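Local coordinates for protein IAA acetyltransferase (Bacillus cereus ATCC 14579, PDB 1Y9K) that probably works as an N-acetyltransferase of the GNAT family, moving an acetyl group from acetyl-CoA to an amine on an acceptor, at residues A[53-58]-A[63-68]; A[22-27]-A[31-36]; A[38-43]-A[83-88]; A[98-103]-A[111-116]. One frame throughout, in Å; residues are numbered along the deposited sequence.

Contact 1: A[53-58]-A[63-68]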
loop_
_atom_site.group_PDB
_atom_site.type_symbol
_atom_site.label_atom_id
_atom_site.label_comp_id
_atom_site.label_asym_id
_atom_site.label_seq_id
_atom_site.Cartn_x
_atom_site.Cartn_y
_atom_site.Cartn_z
ATOM N N VAL A 53 -1.166 -3.312 -4.206
ATOM C CA VAL A 53 -0.692 -4.669 -4.446
ATOM C C VAL A 53 -0.889 -5.449 -3.145
ATOM O O VAL A 53 -0.420 -5.032 -2.074
ATOM C CB VAL A 53 0.812 -4.702 -4.875
ATOM C CG1 VAL A 53 1.299 -6.127 -5.141
ATOM C CG2 VAL A 53 1.044 -3.849 -6.099
ATOM N N LEU A 54 -1.610 -6.568 -3.256
ATOM C CA LEU A 54 -1.791 -7.531 -2.169
ATOM C C LEU A 54 -0.834 -8.691 -2.346
ATOM O O LEU A 54 -0.677 -9.200 -3.448
ATOM C CB LEU A 54 -3.223 -8.055 -2.154
ATOM C CG LEU A 54 -4.256 -7.108 -1.558
ATOM C CD1 LEU A 54 -5.643 -7.712 -1.636
ATOM C CD2 LEU A 54 -3.902 -6.771 -0.115
ATOM N N LEU A 55 -0.165 -9.086 -1.266
ATOM C CA LEU A 55 0.678 -10.277 -1.281
ATOM C C LEU A 55 0.263 -11.215 -0.154
ATOM O O LEU A 55 0.040 -10.773 0.971
ATOM C CB LEU A 55 2.148 -9.891 -1.145
ATOM C CG LEU A 55 3.225 -10.982 -1.228
ATOM C CD1 LEU A 55 3.293 -11.576 -2.628
ATOM C CD2 LEU A 55 4.587 -10.448 -0.801
ATOM N N GLU A 56 0.140 -12.502 -0.469
ATOM C CA GLU A 56 -0.146 -13.525 0.536
ATOM C C GLU A 56 1.153 -13.957 1.208
ATOM O O GLU A 56 2.093 -14.412 0.543
ATOM C CB GLU A 56 -0.878 -14.725 -0.079
ATOM C CG GLU A 56 -1.624 -15.562 0.955
ATOM C CD GLU A 56 -2.296 -16.793 0.367
ATOM O OE1 GLU A 56 -2.338 -16.947 -0.869
ATOM O OE2 GLU A 56 -2.793 -17.612 1.157
ATOM N N THR A 57 1.198 -13.817 2.529
ATOM C CA THR A 57 2.455 -13.911 3.262
ATOM C C THR A 57 2.481 -15.120 4.210
ATOM O O THR A 57 2.779 -16.245 3.779
ATOM C CB THR A 57 2.761 -12.582 4.004
ATOM O OG1 THR A 57 1.680 -12.260 4.884
ATOM C CG2 THR A 57 2.933 -11.432 2.998
ATOM N N ARG A 58 2.196 -14.878 5.491
ATOM C CA ARG A 58 1.998 -15.932 6.477
ATOM C C ARG A 58 0.632 -16.578 6.234
ATOM O O ARG A 58 -0.163 -16.038 5.461
ATOM C CB ARG A 58 2.077 -15.356 7.890
ATOM C CG ARG A 58 3.479 -15.097 8.387
ATOM C CD ARG A 58 3.515 -15.029 9.917
ATOM N NE ARG A 58 4.400 -13.959 10.356
ATOM C CZ ARG A 58 4.224 -13.233 11.458
ATOM N NH1 ARG A 58 3.191 -13.456 12.265
ATOM N NH2 ARG A 58 5.083 -12.265 11.754
ATOM N N GLU A 63 -0.776 -8.943 2.856
ATOM C CA GLU A 63 -0.238 -7.640 3.152
ATOM C C GLU A 63 -0.370 -6.709 1.959
ATOM O O GLU A 63 -0.091 -7.108 0.829
ATOM C CB GLU A 63 1.231 -7.741 3.537
ATOM C CG GLU A 63 1.801 -6.402 3.991
ATOM C CD GLU A 63 3.179 -6.512 4.607
ATOM O OE1 GLU A 63 3.593 -7.632 5.000
ATOM O OE2 GLU A 63 3.844 -5.457 4.700
ATOM N N ILE A 64 -0.785 -5.469 2.222
ATOM C CA ILE A 64 -0.715 -4.394 1.233
ATOM C C ILE A 64 0.737 -3.934 1.083
ATOM O O ILE A 64 1.261 -3.207 1.931
ATOM C CB ILE A 64 -1.635 -3.214 1.592
ATOM C CG1 ILE A 64 -3.078 -3.716 1.767
ATOM C CG2 ILE A 64 -1.573 -2.170 0.494
ATOM C CD1 ILE A 64 -4.010 -2.772 2.519
HETATM N N MSE A 65 1.388 -4.395 0.016
HETATM C CA MSE A 65 2.829 -4.173 -0.182
HETATM C C MSE A 65 3.125 -2.801 -0.742
HETATM O O MSE A 65 4.245 -2.289 -0.629
HETATM C CB MSE A 65 3.421 -5.229 -1.119
HETATM C CG MSE A 65 3.401 -6.663 -0.576
HETATM SE SE MSE A 65 4.123 -6.867 1.068
HETATM C CE MSE A 65 5.794 -6.309 0.802
ATOM N N ASN A 66 2.116 -2.222 -1.370
ATOM C CA ASN A 66 2.223 -0.927 -2.012
ATOM C C ASN A 66 0.817 -0.413 -2.188
ATOM O O ASN A 66 -0.076 -1.156 -2.593
ATOM C CB ASN A 66 2.925 -1.053 -3.375
ATOM C CG ASN A 66 3.360 0.289 -3.947
ATOM O OD1 ASN A 66 2.565 1.226 -4.038
ATOM N ND2 ASN A 66 4.615 0.373 -4.368
ATOM N N ILE A 67 0.617 0.845 -1.825
ATOM C CA ILE A 67 -0.629 1.552 -2.090
ATOM C C ILE A 67 -0.255 2.995 -2.459
ATOM O O ILE A 67 0.562 3.616 -1.787
ATOM C CB ILE A 67 -1.640 1.444 -0.909
ATOM C CG1 ILE A 67 -2.930 2.208 -1.215
ATOM C CG2 ILE A 67 -1.010 1.882 0.420
ATOM C CD1 ILE A 67 -4.130 1.703 -0.435
ATOM N N ALA A 68 -0.818 3.500 -3.555
ATOM C CA ALA A 68 -0.427 4.808 -4.079
ATOM C C ALA A 68 -1.589 5.482 -4.763
ATOM O O ALA A 68 -2.387 4.822 -5.432
ATOM C CB ALA A 68 0.765 4.686 -5.056
HETATM O O HOH W 1 2.818 -10.074 6.184
#
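This is an antiparallel hairpin contact deep in the central sheet: strand 53-56 runs against strand 63-68, the two axes 4.7 Å apart at their closest. Around L55 and E63 the pairing is regular, with E63 N giving its hydrogen to L55 O at 2.8 Å and L55 N returning the bond to E63 O at 2.9 Å. Further along it slips by one residue. V53 O takes M65 N at 2.8 Å, yet V53 N binds N66 O at 2.9 Å, leaving M65 as an extra residue opposite V53; its psi of -22° kinks the strand. On one face of the sheet L54 CD2 lies beside I64 CG1, 3.7 Å away; I64 also packs on L83 and A86 of helix 78-92, L54 on L98. On the other face L55 CB meets CG of M65, a selenomethionine, at 3.5 Å, the M65 chain curling back so that its selenium reaches L55 CD2. At the turn end a water joins T57 OG1 to E63 OE1, while E63 OE2 pairs with R148. An offset of this kind is a beta bulge, and a bulge in the fourth strand, next to the splayed parallel strand 97-103, is a hallmark of the GNAT fold.

Contact 2: A[22-27]-A[31-36]; sequences LADPSE and ATYVQR
Y33 reaches across to D24 with its phenol end, the hydroxyl lying alongside the aspartate, near the carboxylate plane, with Y33 OH 3.4 Å from D24 CB. The two side chains come from opposite directions, and the carboxylate lies only 23° out of the ring plane, so OD2 arrives at the ring's edge rather than over a face. Y33 OH donates to D24 OD2 at 2.7 Å, using the anti lone pair of that oxygen. The tyrosine starts out with CG wedged between its own backbone N and carbonyl carbon (chi1 52°), an uncommon setting within a helix, and this swings the ring back toward the preceding loop. N66 ND2 is also hydrogen-bonded to Y33 OH, so the phenol oxygen is gripped from two quarters; the other carboxylate oxygen, D24 OD1, is held by Y132 OH. Two of these bonds come from outside the helix pair, from N66 of strand 61-69 and from Y132. In the fold, this is the two-helix link between strands 6-10 and 38-43, as GNAT proteins have after their first strand, with D24 in the bend where helix 17-23 gives way to helix 27-36. The bend has the form of an Asx turn across P25, though the bond that would close it, S26 N to D24 OD1 at 3.4 Å, is weak. S26 then takes the N-cap position, its OG bonded to Q29 N. The first turn of the new helix is tied by A31 N, which donates to E27 O at 3.1 Å.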
loop_
_atom_site.group_PDB
_atom_site.type_symbol
_atom_site.label_atom_id
_atom_site.label_comp_id
_atom_site.label_asym_id
_atom_site.label_seq_id
_atom_site.Cartn_x
_atom_site.Cartn_y
_atom_site.Cartn_z
ATOM N N LEU A 22 5.820 5.930 -6.688
ATOM C CA LEU A 22 5.449 7.004 -5.789
ATOM C C LEU A 22 5.502 6.522 -4.340
ATOM O O LEU A 22 5.956 7.248 -3.450
ATOM C CB LEU A 22 4.057 7.509 -6.159
ATOM C CG LEU A 22 3.512 8.826 -5.619
ATOM C CD1 LEU A 22 4.502 9.977 -5.766
ATOM C CD2 LEU A 22 2.216 9.124 -6.353
ATOM N N ALA A 23 5.065 5.282 -4.118
ATOM C CA ALA A 23 5.045 4.694 -2.782
ATOM C C ALA A 23 6.325 3.919 -2.483
ATOM O O ALA A 23 6.712 3.788 -1.321
ATOM C CB ALA A 23 3.827 3.797 -2.618
ATOM N N ASP A 24 6.975 3.409 -3.531
ATOM C CA ASP A 24 8.165 2.570 -3.378
ATOM C C ASP A 24 9.229 2.937 -4.415
ATOM O O ASP A 24 9.136 2.525 -5.573
ATOM C CB ASP A 24 7.774 1.094 -3.468
ATOM C CG ASP A 24 8.911 0.152 -3.152
ATOM O OD1 ASP A 24 10.070 0.579 -3.047
ATOM O OD2 ASP A 24 8.641 -1.048 -3.016
ATOM N N PRO A 25 10.247 3.716 -3.994
ATOM C CA PRO A 25 11.262 4.316 -4.878
ATOM C C PRO A 25 12.108 3.349 -5.704
ATOM O O PRO A 25 12.774 3.780 -6.632
ATOM C CB PRO A 25 12.166 5.093 -3.903
ATOM C CG PRO A 25 11.320 5.324 -2.706
ATOM C CD PRO A 25 10.466 4.107 -2.588
ATOM N N SER A 26 12.086 2.062 -5.387
ATOM C CA SER A 26 12.934 1.107 -6.093
ATOM C C SER A 26 12.135 0.179 -7.023
ATOM O O SER A 26 11.148 -0.443 -6.612
ATOM C CB SER A 26 13.786 0.313 -5.098
ATOM O OG SER A 26 14.051 -1.002 -5.560
ATOM N N GLU A 27 12.571 0.105 -8.278
ATOM C CA GLU A 27 11.938 -0.753 -9.269
ATOM C C GLU A 27 12.219 -2.233 -9.022
ATOM O O GLU A 27 11.419 -3.095 -9.394
ATOM C CB GLU A 27 12.378 -0.362 -10.676
ATOM C CG GLU A 27 11.560 0.783 -11.258
ATOM C CD GLU A 27 11.821 1.021 -12.745
ATOM O OE1 GLU A 27 11.892 0.039 -13.524
ATOM O OE2 GLU A 27 11.939 2.202 -13.133
ATOM N N ALA A 31 9.347 -5.121 -8.268
ATOM C CA ALA A 31 9.417 -6.396 -8.971
ATOM C C ALA A 31 9.296 -7.614 -8.042
ATOM O O ALA A 31 8.623 -8.581 -8.396
ATOM C CB ALA A 31 10.688 -6.482 -9.808
ATOM N N THR A 32 9.922 -7.550 -6.861
ATOM C CA THR A 32 9.849 -8.633 -5.871
ATOM C C THR A 32 8.402 -9.040 -5.529
ATOM O O THR A 32 8.083 -10.238 -5.522
ATOM C CB THR A 32 10.743 -8.393 -4.578
ATOM O OG1 THR A 32 10.262 -7.295 -3.765
ATOM C CG2 THR A 32 12.201 -8.142 -4.967
ATOM N N TYR A 33 7.517 -8.067 -5.317
ATOM C CA TYR A 33 6.143 -8.401 -4.940
ATOM C C TYR A 33 5.062 -8.422 -6.037
ATOM O O TYR A 33 4.005 -9.037 -5.849
ATOM C CB TYR A 33 5.673 -7.578 -3.746
ATOM C CG TYR A 33 5.837 -6.079 -3.840
ATOM C CD1 TYR A 33 4.878 -5.287 -4.476
ATOM C CD2 TYR A 33 6.913 -5.443 -3.223
ATOM C CE1 TYR A 33 5.003 -3.901 -4.523
ATOM C CE2 TYR A 33 7.050 -4.056 -3.257
ATOM C CZ TYR A 33 6.094 -3.295 -3.908
ATOM O OH TYR A 33 6.233 -1.933 -3.948
ATOM N N VAL A 34 5.300 -7.768 -7.167
ATOM C CA VAL A 34 4.293 -7.781 -8.229
ATOM C C VAL A 34 4.213 -9.154 -8.898
ATOM O O VAL A 34 3.120 -9.624 -9.197
ATOM C CB VAL A 34 4.447 -6.621 -9.275
ATOM C CG1 VAL A 34 4.298 -5.253 -8.601
ATOM C CG2 VAL A 34 5.768 -6.715 -10.029
ATOM N N GLN A 35 5.365 -9.801 -9.083
ATOM C CA GLN A 35 5.440 -11.159 -9.629
ATOM C C GLN A 35 4.594 -12.138 -8.814
ATOM O O GLN A 35 3.873 -12.975 -9.378
ATOM C CB GLN A 35 6.900 -11.641 -9.660
ATOM C CG GLN A 35 7.212 -12.746 -10.695
ATOM C CD GLN A 35 6.662 -14.151 -10.336
ATOM O OE1 GLN A 35 6.185 -14.885 -11.221
ATOM N NE2 GLN A 35 6.737 -14.526 -9.049
ATOM N N ARG A 36 4.677 -12.014 -7.490
ATOM C CA ARG A 36 4.042 -12.961 -6.569
ATOM C C ARG A 36 2.636 -12.550 -6.129
ATOM O O ARG A 36 1.872 -13.381 -5.648
ATOM C CB ARG A 36 4.932 -13.186 -5.340
ATOM C CG ARG A 36 6.162 -14.058 -5.578
ATOM C CD ARG A 36 6.947 -14.258 -4.272
ATOM N NE ARG A 36 6.074 -14.713 -3.183
ATOM C CZ ARG A 36 6.181 -14.360 -1.902
ATOM N NH1 ARG A 36 7.148 -13.532 -1.491
ATOM N NH2 ARG A 36 5.308 -14.847 -1.025
#

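Contact 3: A[38-43]-A[83-88]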
loop_
_atom_site.group_PDB
_atom_site.type_symbol
_atom_site.label_atom_id
_atom_site.label_comp_id
_atom_site.label_asym_id
_atom_site.label_seq_id
_atom_site.Cartn_x
_atom_site.Cartn_y
_atom_site.Cartn_z
ATOM N N LEU A 38 -1.031 -9.611 -6.180
ATOM C CA LEU A 38 -2.215 -9.238 -6.943
ATOM C C LEU A 38 -2.349 -7.725 -6.950
ATOM O O LEU A 38 -2.425 -7.100 -5.890
ATOM C CB LEU A 38 -3.481 -9.869 -6.337
ATOM C CG LEU A 38 -3.502 -11.357 -5.968
ATOM C CD1 LEU A 38 -4.630 -11.671 -4.981
ATOM C CD2 LEU A 38 -3.620 -12.235 -7.204
ATOM N N THR A 39 -2.392 -7.149 -8.149
ATOM C CA THR A 39 -2.420 -5.702 -8.322
ATOM C C THR A 39 -3.791 -5.216 -8.787
ATOM O O THR A 39 -4.341 -5.724 -9.758
ATOM C CB THR A 39 -1.348 -5.242 -9.324
ATOM O OG1 THR A 39 -0.088 -5.834 -8.990
ATOM C CG2 THR A 39 -1.217 -3.730 -9.318
ATOM N N TYR A 40 -4.331 -4.229 -8.076
ATOM C CA TYR A 40 -5.592 -3.597 -8.443
ATOM C C TYR A 40 -5.359 -2.112 -8.700
ATOM O O TYR A 40 -4.593 -1.475 -7.981
ATOM C CB TYR A 40 -6.646 -3.811 -7.348
ATOM C CG TYR A 40 -6.905 -5.273 -7.046
ATOM C CD1 TYR A 40 -5.944 -6.047 -6.385
ATOM C CD2 TYR A 40 -8.105 -5.882 -7.415
ATOM C CE1 TYR A 40 -6.156 -7.389 -6.106
ATOM C CE2 TYR A 40 -8.334 -7.232 -7.138
ATOM C CZ TYR A 40 -7.346 -7.979 -6.486
ATOM O OH TYR A 40 -7.544 -9.319 -6.209
ATOM N N VAL A 41 -5.993 -1.566 -9.733
ATOM C CA VAL A 41 -5.854 -0.134 -10.015
ATOM C C VAL A 41 -7.166 0.637 -9.860
ATOM O O VAL A 41 -8.241 0.077 -10.023
ATOM C CB VAL A 41 -5.195 0.158 -11.397
ATOM C CG1 VAL A 41 -3.802 -0.449 -11.466
ATOM C CG2 VAL A 41 -6.080 -0.331 -12.566
ATOM N N ALA A 42 -7.052 1.919 -9.521
ATOM C CA ALA A 42 -8.187 2.838 -9.504
ATOM C C ALA A 42 -8.132 3.738 -10.743
ATOM O O ALA A 42 -7.073 4.290 -11.078
ATOM C CB ALA A 42 -8.181 3.671 -8.236
ATOM N N LYS A 43 -9.270 3.872 -11.423
ATOM C CA LYS A 43 -9.371 4.734 -12.606
ATOM C C LYS A 43 -10.409 5.835 -12.412
ATOM O O LYS A 43 -11.487 5.573 -11.873
ATOM C CB LYS A 43 -9.717 3.907 -13.848
ATOM C CG LYS A 43 -8.850 2.683 -14.040
ATOM C CD LYS A 43 -9.022 2.095 -15.418
ATOM C CE LYS A 43 -8.264 0.782 -15.519
ATOM N NZ LYS A 43 -7.887 0.452 -16.918
ATOM N N LEU A 83 -8.403 1.148 0.080
ATOM C CA LEU A 83 -8.203 0.418 1.320
ATOM C C LEU A 83 -9.418 -0.454 1.626
ATOM O O LEU A 83 -9.265 -1.651 1.878
ATOM C CB LEU A 83 -7.939 1.414 2.451
ATOM C CG LEU A 83 -6.798 1.201 3.440
ATOM C CD1 LEU A 83 -5.524 0.642 2.794
ATOM C CD2 LEU A 83 -6.516 2.524 4.127
ATOM N N ARG A 84 -10.613 0.146 1.604
ATOM C CA ARG A 84 -11.877 -0.597 1.672
ATOM C C ARG A 84 -11.857 -1.787 0.702
ATOM O O ARG A 84 -12.204 -2.907 1.087
ATOM C CB ARG A 84 -13.084 0.307 1.350
ATOM C CG ARG A 84 -13.428 1.389 2.401
ATOM C CD ARG A 84 -14.900 1.872 2.281
ATOM N NE ARG A 84 -15.126 2.926 1.272
ATOM C CZ ARG A 84 -15.424 2.716 -0.017
ATOM N NH1 ARG A 84 -15.618 3.750 -0.831
ATOM N NH2 ARG A 84 -15.528 1.484 -0.508
ATOM N N HIS A 85 -11.425 -1.536 -0.539
ATOM C CA HIS A 85 -11.371 -2.562 -1.594
ATOM C C HIS A 85 -10.356 -3.670 -1.307
ATOM O O HIS A 85 -10.636 -4.846 -1.567
ATOM C CB HIS A 85 -11.085 -1.920 -2.955
ATOM C CG HIS A 85 -11.339 -2.819 -4.131
ATOM N ND1 HIS A 85 -10.526 -3.887 -4.448
ATOM C CD2 HIS A 85 -12.289 -2.774 -5.097
ATOM C CE1 HIS A 85 -10.972 -4.472 -5.545
ATOM N NE2 HIS A 85 -12.040 -3.814 -5.961
ATOM N N ALA A 86 -9.187 -3.296 -0.784
ATOM C CA ALA A 86 -8.187 -4.273 -0.343
ATOM C C ALA A 86 -8.743 -5.215 0.733
ATOM O O ALA A 86 -8.560 -6.438 0.641
ATOM C CB ALA A 86 -6.925 -3.573 0.145
ATOM N N VAL A 87 -9.419 -4.639 1.736
ATOM C CA VAL A 87 -10.050 -5.394 2.827
ATOM C C VAL A 87 -11.059 -6.407 2.270
ATOM O O VAL A 87 -11.019 -7.594 2.628
ATOM C CB VAL A 87 -10.748 -4.450 3.864
ATOM C CG1 VAL A 87 -11.593 -5.238 4.872
ATOM C CG2 VAL A 87 -9.725 -3.562 4.594
ATOM N N GLU A 88 -11.948 -5.932 1.390
ATOM C CA GLU A 88 -12.969 -6.777 0.768
ATOM C C GLU A 88 -12.377 -7.873 -0.111
ATOM O O GLU A 88 -12.859 -9.001 -0.108
ATOM C CB GLU A 88 -13.989 -5.940 -0.024
ATOM C CG GLU A 88 -14.968 -5.164 0.864
ATOM C CD GLU A 88 -15.503 -5.999 2.030
ATOM O OE1 GLU A 88 -16.240 -6.979 1.768
ATOM O OE2 GLU A 88 -15.185 -5.676 3.205
#
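H85 ND1 is hydrogen-bonded to Y52 OH, a bond that probably limits the rotation of the imidazole, and the ring's CE1 reaches the CD2-CE2 bond of Y40 on strand 38-43. CE1 of H85 lies 3.7 Å from Y40 CD2 and 4.1 Å from Y40 CE2. The ring centres are 5.6 Å apart and the planes meet at 55°, an oblique meeting of the two rings. The two side chains cross at about a right angle: Y40 rises from the sheet, while H85 leaves helix 78-92 with CG anti to its backbone N (chi1 -166°), which carries the imidazole to the strand. The ring of Y52, on neighbouring strand 48-56, lies within about 15° of parallel to that of Y40, and I7 of strand 6-10 touches H85, so the histidine sits among residues of three strands. Helix 78-92, the helix after the fourth strand in the GNAT fold, thus packs here on a sheet face through Y40, Y52 and I7. Contact between the two segments is slight, with 66 Å² buried altogether. Since no hydrogen bond crosses it, the Y40-H85 pair is held by van der Waals contact, and the polar tie of the histidine goes to Y52 instead.

Contact 4: A[98-103]-A[111-116]; sequences LEVGTG and ALYQKC
The apolar part of this contact is a tyrosine ring set on a valine. Y113 reaches from helix 111-115 to strand 98-103 and lays one face over V100, whose CG1 is 4.0 Å from the ring centroid and 21° off the normal, a CH-pi contact. V100 CG2 comes up 3.8 Å from Y113 CZ, nearer the hydroxyl end. The torsion of V100 places CG1 between backbone N and carbonyl carbon (chi1 67°), and with that choice both methyls turn to the ring. T102 works differently: its CB approaches in the ring plane, 3.8 Å from Y113 CE2, so the ring is met over a face by one residue and at an edge by the next one along the same side of the strand. F118, L149, I67 and L83 touch the tyrosine as well, which explains why it is buried.

The strand and helix axes run nearly antiparallel, 161° between directions and 10.5 Å apart, forming the first half of a beta-alpha-beta crossover from strand 97-103 to 119-124, with strand 141-152 between the two in the sheet. In GNAT enzymes this is the fifth strand and fourth helix. In some relatives a tyrosine of this helix is thought to protonate the CoA thiolate; whether Y113 does so here is not established.

Polar interaction goes through water. One water donates to G101 O at 2.8 Å and lies 2.6 Å from Y113 OH, linking the phenol to the strand backbone, while T102 OG1 forms a weak bond with Q109 NE2.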
loop_
_atom_site.group_PDB
_atom_site.type_symbol
_atom_site.label_atom_id
_atom_site.label_comp_id
_atom_site.label_asym_id
_atom_site.label_seq_id
_atom_site.Cartn_x
_atom_site.Cartn_y
_atom_site.Cartn_z
ATOM N N LEU A 98 -5.157 -8.959 7.566
ATOM C CA LEU A 98 -4.593 -8.025 6.592
ATOM C C LEU A 98 -3.556 -7.112 7.254
ATOM O O LEU A 98 -3.818 -6.532 8.304
ATOM C CB LEU A 98 -5.691 -7.204 5.892
ATOM C CG LEU A 98 -5.277 -6.326 4.696
ATOM C CD1 LEU A 98 -4.695 -7.126 3.514
ATOM C CD2 LEU A 98 -6.434 -5.451 4.237
ATOM N N GLU A 99 -2.377 -7.019 6.639
ATOM C CA GLU A 99 -1.291 -6.172 7.133
ATOM C C GLU A 99 -0.890 -5.086 6.141
ATOM O O GLU A 99 -1.049 -5.220 4.923
ATOM C CB GLU A 99 -0.072 -7.005 7.523
ATOM C CG GLU A 99 -0.384 -8.063 8.599
ATOM C CD GLU A 99 0.843 -8.797 9.103
ATOM O OE1 GLU A 99 1.807 -8.969 8.343
ATOM O OE2 GLU A 99 0.844 -9.221 10.275
ATOM N N VAL A 100 -0.376 -3.996 6.693
ATOM C CA VAL A 100 0.165 -2.904 5.919
ATOM C C VAL A 100 1.306 -2.285 6.732
ATOM O O VAL A 100 1.213 -2.140 7.955
ATOM C CB VAL A 100 -0.943 -1.863 5.575
ATOM C CG1 VAL A 100 -1.457 -1.148 6.838
ATOM C CG2 VAL A 100 -0.457 -0.862 4.517
ATOM N N GLY A 101 2.393 -1.945 6.047
ATOM C CA GLY A 101 3.498 -1.224 6.668
ATOM C C GLY A 101 3.535 0.180 6.113
ATOM O O GLY A 101 3.031 0.436 5.012
ATOM N N THR A 102 4.105 1.096 6.892
ATOM C CA THR A 102 4.390 2.446 6.432
ATOM C C THR A 102 5.519 3.046 7.274
ATOM O O THR A 102 5.763 2.589 8.386
ATOM C CB THR A 102 3.139 3.347 6.417
ATOM O OG1 THR A 102 3.346 4.399 5.476
ATOM C CG2 THR A 102 2.848 3.948 7.793
ATOM N N GLY A 103 6.211 4.044 6.722
ATOM C CA GLY A 103 7.299 4.721 7.415
ATOM C C GLY A 103 6.862 5.480 8.660
ATOM O O GLY A 103 5.711 5.913 8.765
ATOM N N ALA A 111 -2.656 7.770 10.389
ATOM C CA ALA A 111 -4.027 8.146 10.748
ATOM C C ALA A 111 -5.063 7.444 9.865
ATOM O O ALA A 111 -6.046 6.902 10.383
ATOM C CB ALA A 111 -4.218 9.669 10.690
ATOM N N LEU A 112 -4.839 7.460 8.547
ATOM C CA LEU A 112 -5.736 6.813 7.582
ATOM C C LEU A 112 -5.945 5.320 7.875
ATOM O O LEU A 112 -7.079 4.865 8.014
ATOM C CB LEU A 112 -5.234 7.010 6.145
ATOM C CG LEU A 112 -6.089 6.399 5.017
ATOM C CD1 LEU A 112 -7.431 7.128 4.888
ATOM C CD2 LEU A 112 -5.347 6.381 3.675
ATOM N N TYR A 113 -4.850 4.569 7.970
ATOM C CA TYR A 113 -4.911 3.136 8.247
ATOM C C TYR A 113 -5.688 2.820 9.513
ATOM O O TYR A 113 -6.533 1.921 9.516
ATOM C CB TYR A 113 -3.502 2.526 8.316
ATOM C CG TYR A 113 -2.714 2.631 7.020
ATOM C CD1 TYR A 113 -3.363 2.721 5.787
ATOM C CD2 TYR A 113 -1.325 2.615 7.027
ATOM C CE1 TYR A 113 -2.636 2.825 4.581
ATOM C CE2 TYR A 113 -0.589 2.710 5.839
ATOM C CZ TYR A 113 -1.254 2.816 4.623
ATOM O OH TYR A 113 -0.541 2.912 3.456
ATOM N N GLN A 114 -5.421 3.573 10.581
ATOM C CA GLN A 114 -6.090 3.346 11.860
ATOM C C GLN A 114 -7.587 3.688 11.814
ATOM O O GLN A 114 -8.410 2.973 12.398
ATOM C CB GLN A 114 -5.396 4.122 12.975
ATOM C CG GLN A 114 -3.979 3.687 13.256
ATOM C CD GLN A 114 -3.384 4.433 14.423
ATOM O OE1 GLN A 114 -2.756 5.486 14.256
ATOM N NE2 GLN A 114 -3.607 3.917 15.618
ATOM N N LYS A 115 -7.928 4.778 11.122
ATOM C CA LYS A 115 -9.327 5.153 10.876
ATOM C C LYS A 115 -10.050 4.031 10.147
ATOM O O LYS A 115 -11.229 3.812 10.360
ATOM C CB LYS A 115 -9.422 6.439 10.046
ATOM C CG LYS A 115 -9.114 7.711 10.814
ATOM C CD LYS A 115 -9.381 8.958 9.974
ATOM C CE LYS A 115 -8.797 10.219 10.636
ATOM N NZ LYS A 115 -9.455 11.482 10.159
ATOM N N CYS A 116 -9.318 3.325 9.290
ATOM C CA CYS A 116 -9.868 2.222 8.512
ATOM C C CYS A 116 -9.804 0.854 9.224
ATOM O O CYS A 116 -10.167 -0.155 8.642
ATOM C CB CYS A 116 -9.195 2.168 7.129
ATOM S SG CYS A 116 -9.510 3.650 6.077
HETATM O O HOH W 2 1.869 2.128 3.156
#

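The GNAT sheet ties the set together. Contact 1 sits near its middle, about 10 Å centre to centre from contacts 2 and 3 and 12 Å from contact 4. Strand 63-68 borders strand 98-103, I64 N lying 2.7 Å from E99 O, while L54 O and L38 N join contact 1 to contact 3 at 2.8 Å. N66 ND2 lies 2.8 Å from Y33 OH, joining contact 1 to contact 2. L83 packs against I64, I67 and Y113, tying contacts 1, 3 and 4. Contacts 2 and 4 lie about 18 Å apart between centres. In relatives the pantetheine arm of acetyl-CoA lies where strands 61-69 and 97-103 splay apart; a cofactor would probably lie there here, near contacts 1 and 4.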